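Local coordinates for protein esterase Rv0045c (Mycobacterium tuberculosis, PDB 6WYN) that hydrolyses carboxylic esters, with a preference for short, straight-chain alkyl esters, and is likely involved in ester and lipid metabolism, at residues V103-P108 against I323-L328; R84-H89 against E143-A148. All coordinates share one frame; numbering follows the deposited sequence.

Contact 1 (V103-P108 against I323-L328); sequences VGLGEP and IVRGVL
Leu105 packs against Val324, Arg325 and Leu328 in a buried helix-helix contact on one side of the alpha/beta-hydrolase sheet, where the end of helix 99-105 meets the C-terminal helix 317-328. The two methyls of Leu105 meet different partners. Its CD2 lies 3.7 Å from Val324 CG1, the two side chains crossing at about a right angle, and it meets Leu328 CD2 tip to tip at 4.0 Å. CD1 instead rests on the root of the arginine, 3.9 Å from Arg325 CB, as the two chains run past each other in opposite directions. The bend of Arg325 at chi3 (-78°) turns the guanidinium back toward the end of helix 99-105, bringing NH2 to 3.0 Å from Gly104 O, which lies at the edge of the group and in its plane; NH1 forms a salt bridge with Glu322. Beyond Gly106, where the chain leaves helical geometry with positive phi, Glu107 lays its CG 3.8 Å from Leu328 CD2, while its OE1 is salt-bridged to Arg84. Behind this interface, Val327 and Leu328 rest on Phe150 of strand 150-154, Val327 also reaches strand 174-178, and Ile323 touches strand 299-305.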
loop_
_atom_site.group_PDB
_atom_site.type_symbol
_atom_site.label_atom_id
_atom_site.label_comp_id
_atom_site.label_asym_id
_atom_site.label_seq_id
_atom_site.Cartn_x
_atom_site.Cartn_y
_atom_site.Cartn_z
ATOM N N VAL A 103 9.884 9.706 -3.549
ATOM C CA VAL A 103 10.599 10.860 -4.172
ATOM C C VAL A 103 11.139 11.743 -3.040
ATOM O O VAL A 103 12.337 12.092 -3.048
ATOM C CB VAL A 103 9.673 11.594 -5.163
ATOM C CG1 VAL A 103 10.183 12.993 -5.576
ATOM C CG2 VAL A 103 9.501 10.750 -6.405
ATOM N N GLY A 104 10.326 12.023 -2.018
ATOM C CA GLY A 104 10.780 12.812 -0.862
ATOM C C GLY A 104 11.848 12.146 -0.051
ATOM O O GLY A 104 12.750 12.858 0.497
ATOM N N LEU A 105 11.743 10.849 0.176
ATOM C CA LEU A 105 12.740 10.175 1.023
ATOM C C LEU A 105 14.107 10.092 0.332
ATOM O O LEU A 105 15.139 10.078 1.051
ATOM C CB LEU A 105 12.179 8.807 1.362
ATOM C CG LEU A 105 12.952 8.007 2.381
ATOM C CD1 LEU A 105 12.933 8.709 3.727
ATOM C CD2 LEU A 105 12.366 6.602 2.476
ATOM N N GLY A 106 14.139 9.969 -0.998
ATOM C CA GLY A 106 15.410 9.933 -1.741
ATOM C C GLY A 106 16.203 8.659 -1.522
ATOM O O GLY A 106 17.366 8.674 -1.759
ATOM N N GLU A 107 15.598 7.565 -1.084
ATOM C CA GLU A 107 16.292 6.273 -0.919
ATOM C C GLU A 107 15.956 5.301 -2.064
ATOM O O GLU A 107 14.839 5.241 -2.572
ATOM C CB GLU A 107 15.886 5.650 0.411
ATOM C CG GLU A 107 16.287 6.497 1.588
ATOM C CD GLU A 107 17.791 6.573 1.783
ATOM O OE1 GLU A 107 18.431 5.496 1.761
ATOM O OE2 GLU A 107 18.319 7.719 1.882
ATOM N N PRO A 108 16.873 4.392 -2.431
ATOM C CA PRO A 108 16.497 3.284 -3.324
ATOM C C PRO A 108 15.404 2.407 -2.689
ATOM O O PRO A 108 15.468 2.040 -1.503
ATOM C CB PRO A 108 17.803 2.518 -3.560
ATOM C CG PRO A 108 18.720 2.962 -2.418
ATOM C CD PRO A 108 18.295 4.370 -2.034
ATOM N N ILE A 323 8.881 10.408 9.372
ATOM C CA ILE A 323 8.839 9.236 10.283
ATOM C C ILE A 323 9.660 8.105 9.666
ATOM O O ILE A 323 10.355 7.386 10.398
ATOM C CB ILE A 323 7.396 8.759 10.529
ATOM C CG1 ILE A 323 6.615 9.763 11.372
ATOM C CG2 ILE A 323 7.401 7.364 11.146
ATOM C CD1 ILE A 323 5.125 9.672 11.152
ATOM N N VAL A 324 9.508 7.861 8.368
ATOM C CA VAL A 324 10.247 6.729 7.744
ATOM C C VAL A 324 11.747 7.051 7.789
ATOM O O VAL A 324 12.536 6.141 8.089
ATOM C CB VAL A 324 9.747 6.470 6.313
ATOM C CG1 VAL A 324 10.706 5.548 5.557
ATOM C CG2 VAL A 324 8.335 5.909 6.356
ATOM N N ARG A 325 12.112 8.299 7.505
ATOM C CA ARG A 325 13.528 8.740 7.586
ATOM C C ARG A 325 14.092 8.440 8.982
ATOM O O ARG A 325 15.245 7.939 9.049
ATOM C CB ARG A 325 13.690 10.217 7.219
ATOM C CG ARG A 325 15.161 10.537 6.979
ATOM C CD ARG A 325 15.355 11.933 6.460
ATOM N NE ARG A 325 15.042 12.028 5.042
ATOM C CZ ARG A 325 14.168 12.882 4.524
ATOM N NH1 ARG A 325 13.490 13.707 5.308
ATOM N NH2 ARG A 325 13.957 12.889 3.219
ATOM N N GLY A 326 13.293 8.660 10.035
ATOM C CA GLY A 326 13.689 8.434 11.442
ATOM C C GLY A 326 13.967 6.969 11.704
ATOM O O GLY A 326 14.961 6.647 12.354
ATOM N N VAL A 327 13.161 6.087 11.132
ATOM C CA VAL A 327 13.298 4.622 11.311
ATOM C C VAL A 327 14.570 4.171 10.623
ATOM O O VAL A 327 15.254 3.307 11.186
ATOM C CB VAL A 327 12.078 3.911 10.716
ATOM C CG1 VAL A 327 12.333 2.422 10.543
ATOM C CG2 VAL A 327 10.846 4.193 11.563
ATOM N N LEU A 328 14.843 4.709 9.434
ATOM C CA LEU A 328 16.101 4.455 8.690
ATOM C C LEU A 328 17.295 4.985 9.511
ATOM O O LEU A 328 18.397 4.520 9.262
ATOM C CB LEU A 328 16.024 5.137 7.317
ATOM C CG LEU A 328 15.451 4.302 6.165
ATOM C CD1 LEU A 328 14.219 3.504 6.577
ATOM C CD2 LEU A 328 15.132 5.194 4.986
#

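Contact 2 (R84-H89 against E143-A148); sequences RVIFLH and ELAPGA
The turn that links helix 130-144 to strand 150-154 packs through Ala145 and Ala148 against Ile86 and the backbone of Arg84, at the start of strand 85-88. Ala145 is the first residue to leave helical geometry, and a type I turn from Ala145 to Ala148 reverses the chain; its closing bond, from Ala148 N to Ala145 O, is weak at 3.4 Å. Both alanine methyls point toward the strand and converge on one side chain. Ile86 CG1 lies 3.8 Å from Ala148 CB and 3.9 Å from Ala145 CB, and CD1 touches the same two methyls. The first torsion (chi1 -57°) sets this up by placing CG1 opposite the carbonyl carbon, which sends the ethyl branch toward the turn.

Strand 109-112, helix 130-144 and strand 150-154 form a beta-alpha-beta crossover of the alpha/beta-hydrolase fold, and strand 85-88 lies between the two strands it joins. Strand 150-154 runs parallel to strand 85-88 and leads to the nucleophile Ser155, and Ile86 makes backbone hydrogen bonds with Phe150 and Val152.

The approach is tight at Arg84: Arg84 CA and Ala148 CA are 4.2 Å apart. Ala148 CB stands 3.2 Å from Arg84 O, and Ala148 CA makes a bent CA-H...O contact with the same oxygen, the angle at H being 122°. Arg84 O and Ala148 O are buried without a conventional hydrogen-bond partner in the model, so this weak contact is the polar approach that Arg84 O receives from the turn. The Arg84 side chain starts out away from the turn, while Ala145 also touches Pro83 and Leu110 of strand 109-112.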
loop_
_atom_site.group_PDB
_atom_site.type_symbol
_atom_site.label_atom_id
_atom_site.label_comp_id
_atom_site.label_asym_id
_atom_site.label_seq_id
_atom_site.Cartn_x
_atom_site.Cartn_y
_atom_site.Cartn_z
ATOM N N ARG A 84 16.723 -0.267 -0.532
ATOM C CA ARG A 84 16.845 -0.241 0.948
ATOM C C ARG A 84 15.476 -0.499 1.609
ATOM O O ARG A 84 15.457 -1.048 2.714
ATOM C CB ARG A 84 17.317 1.131 1.445
ATOM C CG ARG A 84 18.808 1.431 1.402
ATOM C CD ARG A 84 19.145 2.650 2.278
ATOM N NE ARG A 84 19.190 2.323 3.704
ATOM C CZ ARG A 84 19.328 3.192 4.714
ATOM N NH1 ARG A 84 19.422 4.491 4.485
ATOM N NH2 ARG A 84 19.351 2.745 5.961
ATOM N N VAL A 85 14.362 -0.094 0.979
ATOM C CA VAL A 85 13.022 -0.163 1.605
ATOM C C VAL A 85 12.057 -0.808 0.631
ATOM O O VAL A 85 12.084 -0.461 -0.550
ATOM C CB VAL A 85 12.522 1.241 1.967
ATOM C CG1 VAL A 85 11.246 1.168 2.778
ATOM C CG2 VAL A 85 13.611 2.025 2.709
ATOM N N ILE A 86 11.224 -1.668 1.147
ATOM C CA ILE A 86 10.057 -2.213 0.419
ATOM C C ILE A 86 8.791 -1.532 0.914
ATOM O O ILE A 86 8.604 -1.477 2.130
ATOM C CB ILE A 86 10.008 -3.729 0.631
ATOM C CG1 ILE A 86 11.304 -4.412 0.192
ATOM C CG2 ILE A 86 8.804 -4.282 -0.086
ATOM C CD1 ILE A 86 11.484 -5.797 0.811
ATOM N N PHE A 87 7.930 -1.098 0.002
ATOM C CA PHE A 87 6.639 -0.463 0.313
ATOM C C PHE A 87 5.524 -1.348 -0.238
ATOM O O PHE A 87 5.633 -1.750 -1.424
ATOM C CB PHE A 87 6.581 0.929 -0.310
ATOM C CG PHE A 87 7.492 1.954 0.300
ATOM C CD1 PHE A 87 8.771 2.145 -0.179
ATOM C CD2 PHE A 87 7.035 2.773 1.327
ATOM C CE1 PHE A 87 9.608 3.121 0.358
ATOM C CE2 PHE A 87 7.878 3.714 1.896
ATOM C CZ PHE A 87 9.146 3.903 1.402
ATOM N N LEU A 88 4.508 -1.609 0.578
ATOM C CA LEU A 88 3.311 -2.395 0.201
ATOM C C LEU A 88 2.081 -1.528 0.421
ATOM O O LEU A 88 1.801 -1.191 1.576
ATOM C CB LEU A 88 3.271 -3.678 1.019
ATOM C CG LEU A 88 4.563 -4.505 0.979
ATOM C CD1 LEU A 88 4.414 -5.780 1.772
ATOM C CD2 LEU A 88 4.900 -4.921 -0.456
ATOM N N HIS A 89 1.374 -1.210 -0.652
ATOM C CA HIS A 89 0.135 -0.399 -0.628
ATOM C C HIS A 89 -1.070 -1.110 0.015
ATOM O O HIS A 89 -1.025 -2.313 0.390
ATOM C CB HIS A 89 -0.195 -0.020 -2.071
ATOM C CG HIS A 89 -0.545 -1.191 -2.922
ATOM N ND1 HIS A 89 -1.807 -1.765 -2.890
ATOM C CD2 HIS A 89 0.176 -1.857 -3.866
ATOM C CE1 HIS A 89 -1.825 -2.764 -3.775
ATOM N NE2 HIS A 89 -0.645 -2.811 -4.397
ATOM N N GLU A 143 14.512 -12.161 -4.736
ATOM C CA GLU A 143 15.192 -11.872 -6.029
ATOM C C GLU A 143 15.413 -10.350 -6.150
ATOM O O GLU A 143 16.521 -9.966 -6.420
ATOM C CB GLU A 143 14.359 -12.440 -7.193
ATOM C CG GLU A 143 14.794 -11.990 -8.598
ATOM C CD GLU A 143 13.914 -12.362 -9.816
ATOM O OE1 GLU A 143 14.156 -11.775 -10.952
ATOM O OE2 GLU A 143 12.972 -13.220 -9.665
ATOM N N LEU A 144 14.374 -9.517 -6.001
ATOM C CA LEU A 144 14.447 -8.081 -6.375
ATOM C C LEU A 144 14.875 -7.152 -5.206
ATOM O O LEU A 144 15.299 -6.006 -5.490
ATOM C CB LEU A 144 13.087 -7.683 -6.951
ATOM C CG LEU A 144 12.699 -8.376 -8.257
ATOM C CD1 LEU A 144 11.272 -8.053 -8.647
ATOM C CD2 LEU A 144 13.655 -7.963 -9.380
ATOM N N ALA A 145 14.771 -7.554 -3.937
ATOM C CA ALA A 145 15.071 -6.658 -2.798
ATOM C C ALA A 145 15.658 -7.449 -1.633
ATOM O O ALA A 145 15.180 -7.341 -0.508
ATOM C CB ALA A 145 13.812 -5.927 -2.390
ATOM N N PRO A 146 16.688 -8.291 -1.869
ATOM C CA PRO A 146 17.261 -9.108 -0.804
ATOM C C PRO A 146 17.936 -8.293 0.316
ATOM O O PRO A 146 18.004 -8.755 1.437
ATOM C CB PRO A 146 18.303 -9.968 -1.555
ATOM C CG PRO A 146 18.655 -9.165 -2.783
ATOM C CD PRO A 146 17.339 -8.522 -3.173
ATOM N N GLY A 147 18.428 -7.094 0.035
ATOM C CA GLY A 147 19.128 -6.332 1.090
ATOM C C GLY A 147 18.267 -5.252 1.727
ATOM O O GLY A 147 18.832 -4.405 2.365
ATOM N N ALA A 148 16.963 -5.186 1.468
ATOM C CA ALA A 148 16.099 -4.172 2.115
ATOM C C ALA A 148 15.712 -4.697 3.505
ATOM O O ALA A 148 14.828 -5.570 3.595
ATOM C CB ALA A 148 14.889 -3.856 1.265
#

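Overall arrangement
Followed from the N terminus, the segments come in the order 84-89, 103-108, 143-148 and 323-328, so the two contacts cross along the chain. Contact 2 closes the shorter loop, with 53 residues between its segments, and ties strand 85-88 to the crossover that enters strand 150-154. Contact 1 spans 214 residues, bringing the end of helix 99-105 to the C-terminal helix. Their centres are 13 Å apart, and they touch directly: besides the bridge from Glu107, Arg84 probably gives a hydrogen bond from its N to Pro108 O, and Leu328 CD1 packs on Val85 CG2. Arg84 thus joins the start of strand 85-88 to the loop that follows helix 99-105.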